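Local coordinates for polyketide synthase/nonribosomal peptide synthetase hybrid RzxB (Pseudomonas fluorescens, PDB 5IL6), which probably dehydrates beta-hydroxyacyl intermediates through its dehydratase domain during assembly of the polyketide rhizoxin, at residues G171-A185 with A205-L217. Sequence-based numbering, arbitrary orientation.
Sequences GHRRLLSLVRQGDQA and ALLDAAMQGVMAL
Gln212 and His172 both turn CG away from their own carbonyl carbon (chi1 -64° and -81°), which brings the amide and the ring to the same corner beside Asp208. The Gln212 chain then runs extended. Its NE2 donates to the backbone His172 O at 2.7 Å, nearly straight at 173° and in the amide plane. The same NE2 donates to Asp208 OD2 at 2.8 Å, meeting it from above the carboxylate plane. His172 ND1 adds a weak bond to Asp208 OD2 at 3.3 Å, with the carboxylate at the ring edge. Ala205 CB sits over one ring face, 4.0 Å from the centroid, in a CH-pi contact. Gln212 OE1 bonds to the hydroxyl of Tyr158. With an alanine in place of Gln212, His172 O would probably lose this donor, and Asp208 OD2 would be left with the weak bond from His172 ND1 to limit its turning.

Farther along, the contact is mostly carbon packing. Leu175 CD2 lies 3.5 Å from Ala209 O and also packs on Gly213 CA. Leu178 CD1 meets Ala216 CB at 4.0 Å. At the hairpin end, Leu217 CD2 is 3.7 Å from Arg180 NE. That NE donates to Gly182 O at 2.8 Å, which ties the arginine to the Gln181 to Gln184 type II' turn.

The 205-212 helix packs on residues 171-175, and Gly213 to Leu217 reach the hairpin strands, consistent with the hotdog fold, in which the sheet wraps a helix. Asp208 and Gln212 have the Asp-x-x-x-Gln spacing known in polyketide synthase dehydratases, where the aspartate is catalytic. The two donors on OD2 are consistent with a second shell that positions this carboxylate.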
ATOM      1  N   GLY A 171      13.099  -3.576   7.819  1.00 33.54           N
ATOM      2  CA  GLY A 171      12.098  -4.361   7.119  1.00 34.41           C
ATOM      3  C   GLY A 171      11.266  -3.568   6.134  1.00 33.00           C
ATOM      4  O   GLY A 171      10.634  -4.167   5.254  1.00 27.40           O
ATOM      5  N   HIS A 172      11.241  -2.240   6.261  1.00 32.49           N
ATOM      6  CA  HIS A 172      10.529  -1.386   5.315  1.00 30.83           C
ATOM      7  C   HIS A 172      11.469  -0.465   4.542  1.00 32.57           C
ATOM      8  O   HIS A 172      10.994   0.438   3.843  1.00 37.98           O
ATOM      9  CB  HIS A 172       9.456  -0.568   6.043  1.00 30.80           C
ATOM     10  CG  HIS A 172       8.192  -1.332   6.292  1.00 29.50           C
ATOM     11  ND1 HIS A 172       6.995  -0.998   5.699  1.00 32.56           N
ATOM     12  CD2 HIS A 172       7.940  -2.414   7.067  1.00 28.25           C
ATOM     13  CE1 HIS A 172       6.059  -1.843   6.096  1.00 32.98           C
ATOM     14  NE2 HIS A 172       6.606  -2.711   6.928  1.00 32.83           N
ATOM     15  N   ARG A 173      12.778  -0.657   4.656  1.00 31.66           N
ATOM     16  CA  ARG A 173      13.748   0.045   3.811  1.00 33.05           C
ATOM     17  C   ARG A 173      14.176  -0.853   2.655  1.00 28.72           C
ATOM     18  O   ARG A 173      15.335  -1.240   2.524  1.00 29.79           O
ATOM     19  CB  ARG A 173      14.953   0.490   4.631  1.00 43.97           C
ATOM     20  CG  ARG A 173      14.700   1.662   5.550  1.00 53.23           C
ATOM     21  CD  ARG A 173      15.916   1.933   6.414  1.00 59.16           C
ATOM     22  NE  ARG A 173      17.070   2.334   5.611  1.00 65.03           N
ATOM     23  CZ  ARG A 173      17.463   3.588   5.401  1.00 71.81           C
ATOM     24  NH1 ARG A 173      16.805   4.610   5.934  1.00 74.62           N
ATOM     25  NH2 ARG A 173      18.532   3.819   4.650  1.00 74.27           N
ATOM     26  N   ARG A 174      13.208  -1.177   1.802  1.00 28.82           N
ATOM     27  CA  ARG A 174      13.378  -2.217   0.798  1.00 32.35           C
ATOM     28  C   ARG A 174      13.711  -1.665  -0.581  1.00 31.26           C
ATOM     29  O   ARG A 174      13.759  -2.435  -1.544  1.00 29.85           O
ATOM     30  CB  ARG A 174      12.116  -3.075   0.728  1.00 40.12           C
ATOM     31  CG  ARG A 174      11.680  -3.624   2.079  1.00 45.59           C
ATOM     32  CD  ARG A 174      12.557  -4.755   2.565  1.00 47.12           C
ATOM     33  NE  ARG A 174      13.822  -4.309   3.153  1.00 43.73           N
ATOM     34  CZ  ARG A 174      15.024  -4.785   2.832  1.00 42.69           C
ATOM     35  NH1 ARG A 174      15.167  -5.737   1.913  1.00 47.09           N
ATOM     36  NH2 ARG A 174      16.101  -4.318   3.450  1.00 41.54           N
ATOM     37  N   LEU A 175      13.927  -0.358  -0.708  1.00 29.92           N
ATOM     38  CA  LEU A 175      14.410   0.202  -1.966  1.00 30.41           C
ATOM     39  C   LEU A 175      15.866  -0.205  -2.152  1.00 33.22           C
ATOM     40  O   LEU A 175      16.741   0.227  -1.393  1.00 37.99           O
ATOM     41  CB  LEU A 175      14.270   1.722  -1.969  1.00 31.27           C
ATOM     42  CG  LEU A 175      12.893   2.325  -2.263  1.00 28.36           C
ATOM     43  CD1 LEU A 175      12.983   3.843  -2.272  1.00 33.64           C
ATOM     44  CD2 LEU A 175      12.299   1.821  -3.576  1.00 31.64           C
ATOM     45  N   LEU A 176      16.132  -1.030  -3.160  1.00 32.23           N
ATOM     46  CA  LEU A 176      17.478  -1.518  -3.430  1.00 35.36           C
ATOM     47  C   LEU A 176      18.195  -0.703  -4.497  1.00 32.85           C
ATOM     48  O   LEU A 176      19.413  -0.520  -4.413  1.00 33.57           O
ATOM     49  CB  LEU A 176      17.425  -2.990  -3.855  1.00 53.65           C
ATOM     50  CG  LEU A 176      16.821  -3.945  -2.818  1.00 58.27           C
ATOM     51  CD1 LEU A 176      16.798  -5.370  -3.348  1.00 59.10           C
ATOM     52  CD2 LEU A 176      17.573  -3.882  -1.493  1.00 59.04           C
ATOM     53  N   SER A 177      17.474  -0.221  -5.504  1.00 34.01           N
ATOM     54  CA  SER A 177      18.073   0.629  -6.523  1.00 38.44           C
ATOM     55  C   SER A 177      16.979   1.456  -7.181  1.00 39.86           C
ATOM     56  O   SER A 177      15.803   1.082  -7.176  1.00 35.98           O
ATOM     57  CB  SER A 177      18.832  -0.197  -7.567  1.00 41.38           C
ATOM     58  OG  SER A 177      17.951  -1.037  -8.292  1.00 43.78           O
ATOM     59  N   LEU A 178      17.391   2.586  -7.750  1.00 41.91           N
ATOM     60  CA  LEU A 178      16.486   3.506  -8.422  1.00 44.59           C
ATOM     61  C   LEU A 178      17.200   4.084  -9.632  1.00 45.86           C
ATOM     62  O   LEU A 178      18.369   4.468  -9.542  1.00 39.98           O
ATOM     63  CB  LEU A 178      16.047   4.666  -7.515  1.00 47.80           C
ATOM     64  CG  LEU A 178      15.113   4.414  -6.333  1.00 50.88           C
ATOM     65  CD1 LEU A 178      15.052   5.657  -5.449  1.00 52.53           C
ATOM     66  CD2 LEU A 178      13.736   4.002  -6.803  1.00 48.00           C
ATOM     67  N   VAL A 179      16.500   4.139 -10.761  1.00 54.28           N
ATOM     68  CA  VAL A 179      16.974   4.859 -11.937  1.00 60.85           C
ATOM     69  C   VAL A 179      15.833   5.713 -12.469  1.00 52.15           C
ATOM     70  O   VAL A 179      14.671   5.290 -12.461  1.00 39.58           O
ATOM     71  CB  VAL A 179      17.504   3.904 -13.030  1.00 61.88           C
ATOM     72  CG1 VAL A 179      18.683   3.102 -12.502  1.00 45.99           C
ATOM     73  CG2 VAL A 179      16.401   2.982 -13.528  1.00 68.61           C
ATOM     74  N   ARG A 180      16.165   6.918 -12.927  1.00 37.07           N
ATOM     75  CA  ARG A 180      15.182   7.879 -13.401  1.00 36.85           C
ATOM     76  C   ARG A 180      15.433   8.200 -14.867  1.00 40.07           C
ATOM     77  O   ARG A 180      16.578   8.413 -15.280  1.00 46.45           O
ATOM     78  CB  ARG A 180      15.226   9.170 -12.578  1.00 52.38           C
ATOM     79  CG  ARG A 180      14.246  10.224 -13.064  1.00 56.75           C
ATOM     80  CD  ARG A 180      14.242  11.452 -12.180  1.00 56.06           C
ATOM     81  NE  ARG A 180      13.331  12.467 -12.697  1.00 58.63           N
ATOM     82  CZ  ARG A 180      13.174  13.678 -12.172  1.00 68.76           C
ATOM     83  NH1 ARG A 180      13.870  14.041 -11.102  1.00 70.18           N
ATOM     84  NH2 ARG A 180      12.317  14.529 -12.720  1.00 75.46           N
ATOM     85  N   GLN A 181      14.355   8.227 -15.647  1.00 47.28           N
ATOM     86  CA  GLN A 181      14.401   8.621 -17.055  1.00 51.38           C
ATOM     87  C   GLN A 181      13.270   9.622 -17.274  1.00 46.11           C
ATOM     88  O   GLN A 181      12.123   9.228 -17.503  1.00 41.77           O
ATOM     89  CB  GLN A 181      14.266   7.416 -17.978  1.00 54.54           C
ATOM     90  CG  GLN A 181      14.360   7.760 -19.456  1.00 64.68           C
ATOM     91  CD  GLN A 181      15.766   8.151 -19.867  1.00 73.50           C
ATOM     92  OE1 GLN A 181      16.105   9.333 -19.919  1.00 75.11           O
ATOM     93  NE2 GLN A 181      16.594   7.155 -20.158  1.00 78.31           N
ATOM     94  N   GLY A 182      13.591  10.909 -17.203  1.00 46.40           N
ATOM     95  CA  GLY A 182      12.559  11.924 -17.339  1.00 49.73           C
ATOM     96  C   GLY A 182      11.571  11.839 -16.191  1.00 53.07           C
ATOM     97  O   GLY A 182      11.949  11.852 -15.013  1.00 49.04           O
ATOM     98  N   ASP A 183      10.285  11.751 -16.529  1.00 57.41           N
ATOM     99  CA  ASP A 183       9.227  11.641 -15.535  1.00 63.98           C
ATOM    100  C   ASP A 183       8.900  10.193 -15.182  1.00 45.97           C
ATOM    101  O   ASP A 183       7.826   9.926 -14.630  1.00 38.67           O
ATOM    102  CB  ASP A 183       7.966  12.359 -16.026  1.00 85.15           C
ATOM    103  CG  ASP A 183       7.491  11.853 -17.375  1.00103.05           C
ATOM    104  OD1 ASP A 183       8.002  10.811 -17.836  1.00109.86           O
ATOM    105  OD2 ASP A 183       6.601  12.495 -17.973  1.00108.52           O
ATOM    106  N   GLN A 184       9.799   9.258 -15.483  1.00 35.68           N
ATOM    107  CA  GLN A 184       9.620   7.853 -15.152  1.00 32.28           C
ATOM    108  C   GLN A 184      10.797   7.365 -14.320  1.00 32.52           C
ATOM    109  O   GLN A 184      11.910   7.892 -14.419  1.00 33.35           O
ATOM    110  CB  GLN A 184       9.503   6.978 -16.408  1.00 42.05           C
ATOM    111  CG  GLN A 184       8.231   7.180 -17.197  1.00 53.55           C
ATOM    112  CD  GLN A 184       7.995   6.080 -18.213  1.00 64.06           C
ATOM    113  OE1 GLN A 184       8.396   4.934 -18.008  1.00 66.41           O
ATOM    114  NE2 GLN A 184       7.338   6.421 -19.318  1.00 68.05           N
ATOM    115  N   ALA A 185      10.543   6.350 -13.500  1.00 29.75           N
ATOM    116  CA  ALA A 185      11.583   5.742 -12.688  1.00 28.55           C
ATOM    117  C   ALA A 185      11.351   4.241 -12.625  1.00 30.39           C
ATOM    118  O   ALA A 185      10.219   3.765 -12.755  1.00 35.10           O
ATOM    119  CB  ALA A 185      11.617   6.329 -11.271  1.00 29.52           C
ATOM    120  N   ALA A 205       5.218  -4.676   2.959  1.00 24.63           N
ATOM    121  CA  ALA A 205       6.489  -3.961   2.889  1.00 25.32           C
ATOM    122  C   ALA A 205       6.908  -3.724   1.443  1.00 21.62           C
ATOM    123  O   ALA A 205       7.496  -2.684   1.124  1.00 23.30           O
ATOM    124  CB  ALA A 205       7.572  -4.737   3.637  1.00 24.98           C
ATOM    125  N   LEU A 206       6.621  -4.678   0.555  1.00 20.65           N
ATOM    126  CA  LEU A 206       6.930  -4.482  -0.857  1.00 24.33           C
ATOM    127  C   LEU A 206       5.997  -3.455  -1.480  1.00 23.13           C
ATOM    128  O   LEU A 206       6.428  -2.629  -2.293  1.00 22.02           O
ATOM    129  CB  LEU A 206       6.840  -5.811  -1.608  1.00 29.37           C
ATOM    130  CG  LEU A 206       7.887  -6.872  -1.255  1.00 38.95           C
ATOM    131  CD1 LEU A 206       7.631  -8.154  -2.033  1.00 44.42           C
ATOM    132  CD2 LEU A 206       9.300  -6.368  -1.519  1.00 37.49           C
ATOM    133  N   LEU A 207       4.712  -3.492  -1.123  1.00 24.51           N
ATOM    134  CA  LEU A 207       3.798  -2.473  -1.623  1.00 22.21           C
ATOM    135  C   LEU A 207       4.184  -1.097  -1.096  1.00 23.85           C
ATOM    136  O   LEU A 207       4.101  -0.100  -1.822  1.00 19.87           O
ATOM    137  CB  LEU A 207       2.357  -2.817  -1.240  1.00 22.08           C
ATOM    138  CG  LEU A 207       1.288  -1.845  -1.751  1.00 25.94           C
ATOM    139  CD1 LEU A 207       1.364  -1.694  -3.267  1.00 25.26           C
ATOM    140  CD2 LEU A 207      -0.102  -2.304  -1.332  1.00 26.55           C
ATOM    141  N   ASP A 208       4.614  -1.024   0.164  1.00 23.37           N
ATOM    142  CA  ASP A 208       5.078   0.245   0.713  1.00 21.54           C
ATOM    143  C   ASP A 208       6.350   0.709   0.015  1.00 21.86           C
ATOM    144  O   ASP A 208       6.475   1.887  -0.341  1.00 22.22           O
ATOM    145  CB  ASP A 208       5.295   0.108   2.223  1.00 24.87           C
ATOM    146  CG  ASP A 208       5.735   1.407   2.874  1.00 28.85           C
ATOM    147  OD1 ASP A 208       4.971   2.391   2.814  1.00 26.66           O
ATOM    148  OD2 ASP A 208       6.833   1.432   3.471  1.00 31.35           O
ATOM    149  N   ALA A 209       7.294  -0.208  -0.216  1.00 20.59           N
ATOM    150  CA  ALA A 209       8.528   0.151  -0.908  1.00 22.38           C
ATOM    151  C   ALA A 209       8.244   0.631  -2.325  1.00 22.69           C
ATOM    152  O   ALA A 209       8.901   1.556  -2.819  1.00 25.41           O
ATOM    153  CB  ALA A 209       9.483  -1.041  -0.933  1.00 23.31           C
ATOM    154  N   ALA A 210       7.279   0.005  -3.003  1.00 22.87           N
ATOM    155  CA  ALA A 210       6.876   0.493  -4.317  1.00 23.76           C
ATOM    156  C   ALA A 210       6.445   1.951  -4.243  1.00 22.05           C
ATOM    157  O   ALA A 210       6.811   2.761  -5.105  1.00 23.82           O
ATOM    158  CB  ALA A 210       5.748  -0.377  -4.877  1.00 23.88           C
ATOM    159  N   MET A 211       5.679   2.308  -3.210  1.00 19.25           N
ATOM    160  CA  MET A 211       5.246   3.691  -3.044  1.00 19.81           C
ATOM    161  C   MET A 211       6.414   4.599  -2.683  1.00 20.95           C
ATOM    162  O   MET A 211       6.470   5.752  -3.129  1.00 21.82           O
ATOM    163  CB  MET A 211       4.161   3.772  -1.971  1.00 22.46           C
ATOM    164  CG  MET A 211       2.878   3.052  -2.334  1.00 29.01           C
ATOM    165  SD  MET A 211       1.583   3.328  -1.112  1.00 34.56           S
ATOM    166  CE  MET A 211       0.449   2.011  -1.523  1.00 38.30           C
ATOM    167  N   GLN A 212       7.347   4.107  -1.865  1.00 25.51           N
ATOM    168  CA  GLN A 212       8.530   4.898  -1.538  1.00 31.11           C
ATOM    169  C   GLN A 212       9.266   5.336  -2.795  1.00 26.90           C
ATOM    170  O   GLN A 212       9.899   6.400  -2.808  1.00 24.46           O
ATOM    171  CB  GLN A 212       9.475   4.095  -0.644  1.00 36.97           C
ATOM    172  CG  GLN A 212       8.916   3.725   0.718  1.00 34.25           C
ATOM    173  CD  GLN A 212       9.822   2.761   1.455  1.00 29.39           C
ATOM    174  OE1 GLN A 212      10.948   2.512   1.029  1.00 27.87           O
ATOM    175  NE2 GLN A 212       9.329   2.195   2.551  1.00 26.51           N
ATOM    176  N   GLY A 213       9.197   4.535  -3.858  1.00 25.51           N
ATOM    177  CA  GLY A 213       9.956   4.810  -5.064  1.00 26.72           C
ATOM    178  C   GLY A 213       9.603   6.117  -5.739  1.00 27.44           C
ATOM    179  O   GLY A 213      10.413   6.642  -6.510  1.00 27.69           O
ATOM    180  N   VAL A 214       8.416   6.668  -5.464  1.00 27.06           N
ATOM    181  CA  VAL A 214       8.024   7.915  -6.111  1.00 28.06           C
ATOM    182  C   VAL A 214       9.003   9.031  -5.772  1.00 25.76           C
ATOM    183  O   VAL A 214       9.128   9.998  -6.532  1.00 29.95           O
ATOM    184  CB  VAL A 214       6.585   8.317  -5.715  1.00 26.17           C
ATOM    185  CG1 VAL A 214       5.602   7.174  -5.986  1.00 22.01           C
ATOM    186  CG2 VAL A 214       6.517   8.764  -4.254  1.00 27.55           C
ATOM    187  N   MET A 215       9.711   8.913  -4.646  1.00 25.12           N
ATOM    188  CA  MET A 215      10.659   9.948  -4.254  1.00 29.54           C
ATOM    189  C   MET A 215      11.744  10.142  -5.303  1.00 30.57           C
ATOM    190  O   MET A 215      12.332  11.226  -5.393  1.00 30.29           O
ATOM    191  CB  MET A 215      11.280   9.598  -2.902  1.00 32.41           C
ATOM    192  CG  MET A 215      12.237  10.653  -2.366  1.00 33.53           C
ATOM    193  SD  MET A 215      11.417  12.246  -2.161  1.00 33.91           S
ATOM    194  CE  MET A 215      10.427  11.928  -0.704  1.00 36.85           C
ATOM    195  N   ALA A 216      12.030   9.110  -6.103  1.00 31.95           N
ATOM    196  CA  ALA A 216      12.993   9.263  -7.187  1.00 34.27           C
ATOM    197  C   ALA A 216      12.619  10.435  -8.084  1.00 33.26           C
ATOM    198  O   ALA A 216      13.494  11.132  -8.611  1.00 36.41           O
ATOM    199  CB  ALA A 216      13.072   7.975  -8.008  1.00 35.33           C
ATOM    200  N   LEU A 217      11.322  10.661  -8.273  1.00 27.15           N
ATOM    201  CA  LEU A 217      10.828  11.710  -9.152  1.00 30.70           C
ATOM    202  C   LEU A 217      10.642  13.052  -8.453  1.00 40.58           C
ATOM    203  O   LEU A 217      10.303  14.034  -9.122  1.00 43.93           O
ATOM    204  CB  LEU A 217       9.500  11.266  -9.776  1.00 31.21           C
ATOM    205  CG  LEU A 217       9.580  10.004 -10.643  1.00 32.48           C
ATOM    206  CD1 LEU A 217       8.201   9.573 -11.114  1.00 36.85           C
ATOM    207  CD2 LEU A 217      10.494  10.226 -11.842  1.00 35.49           C
TER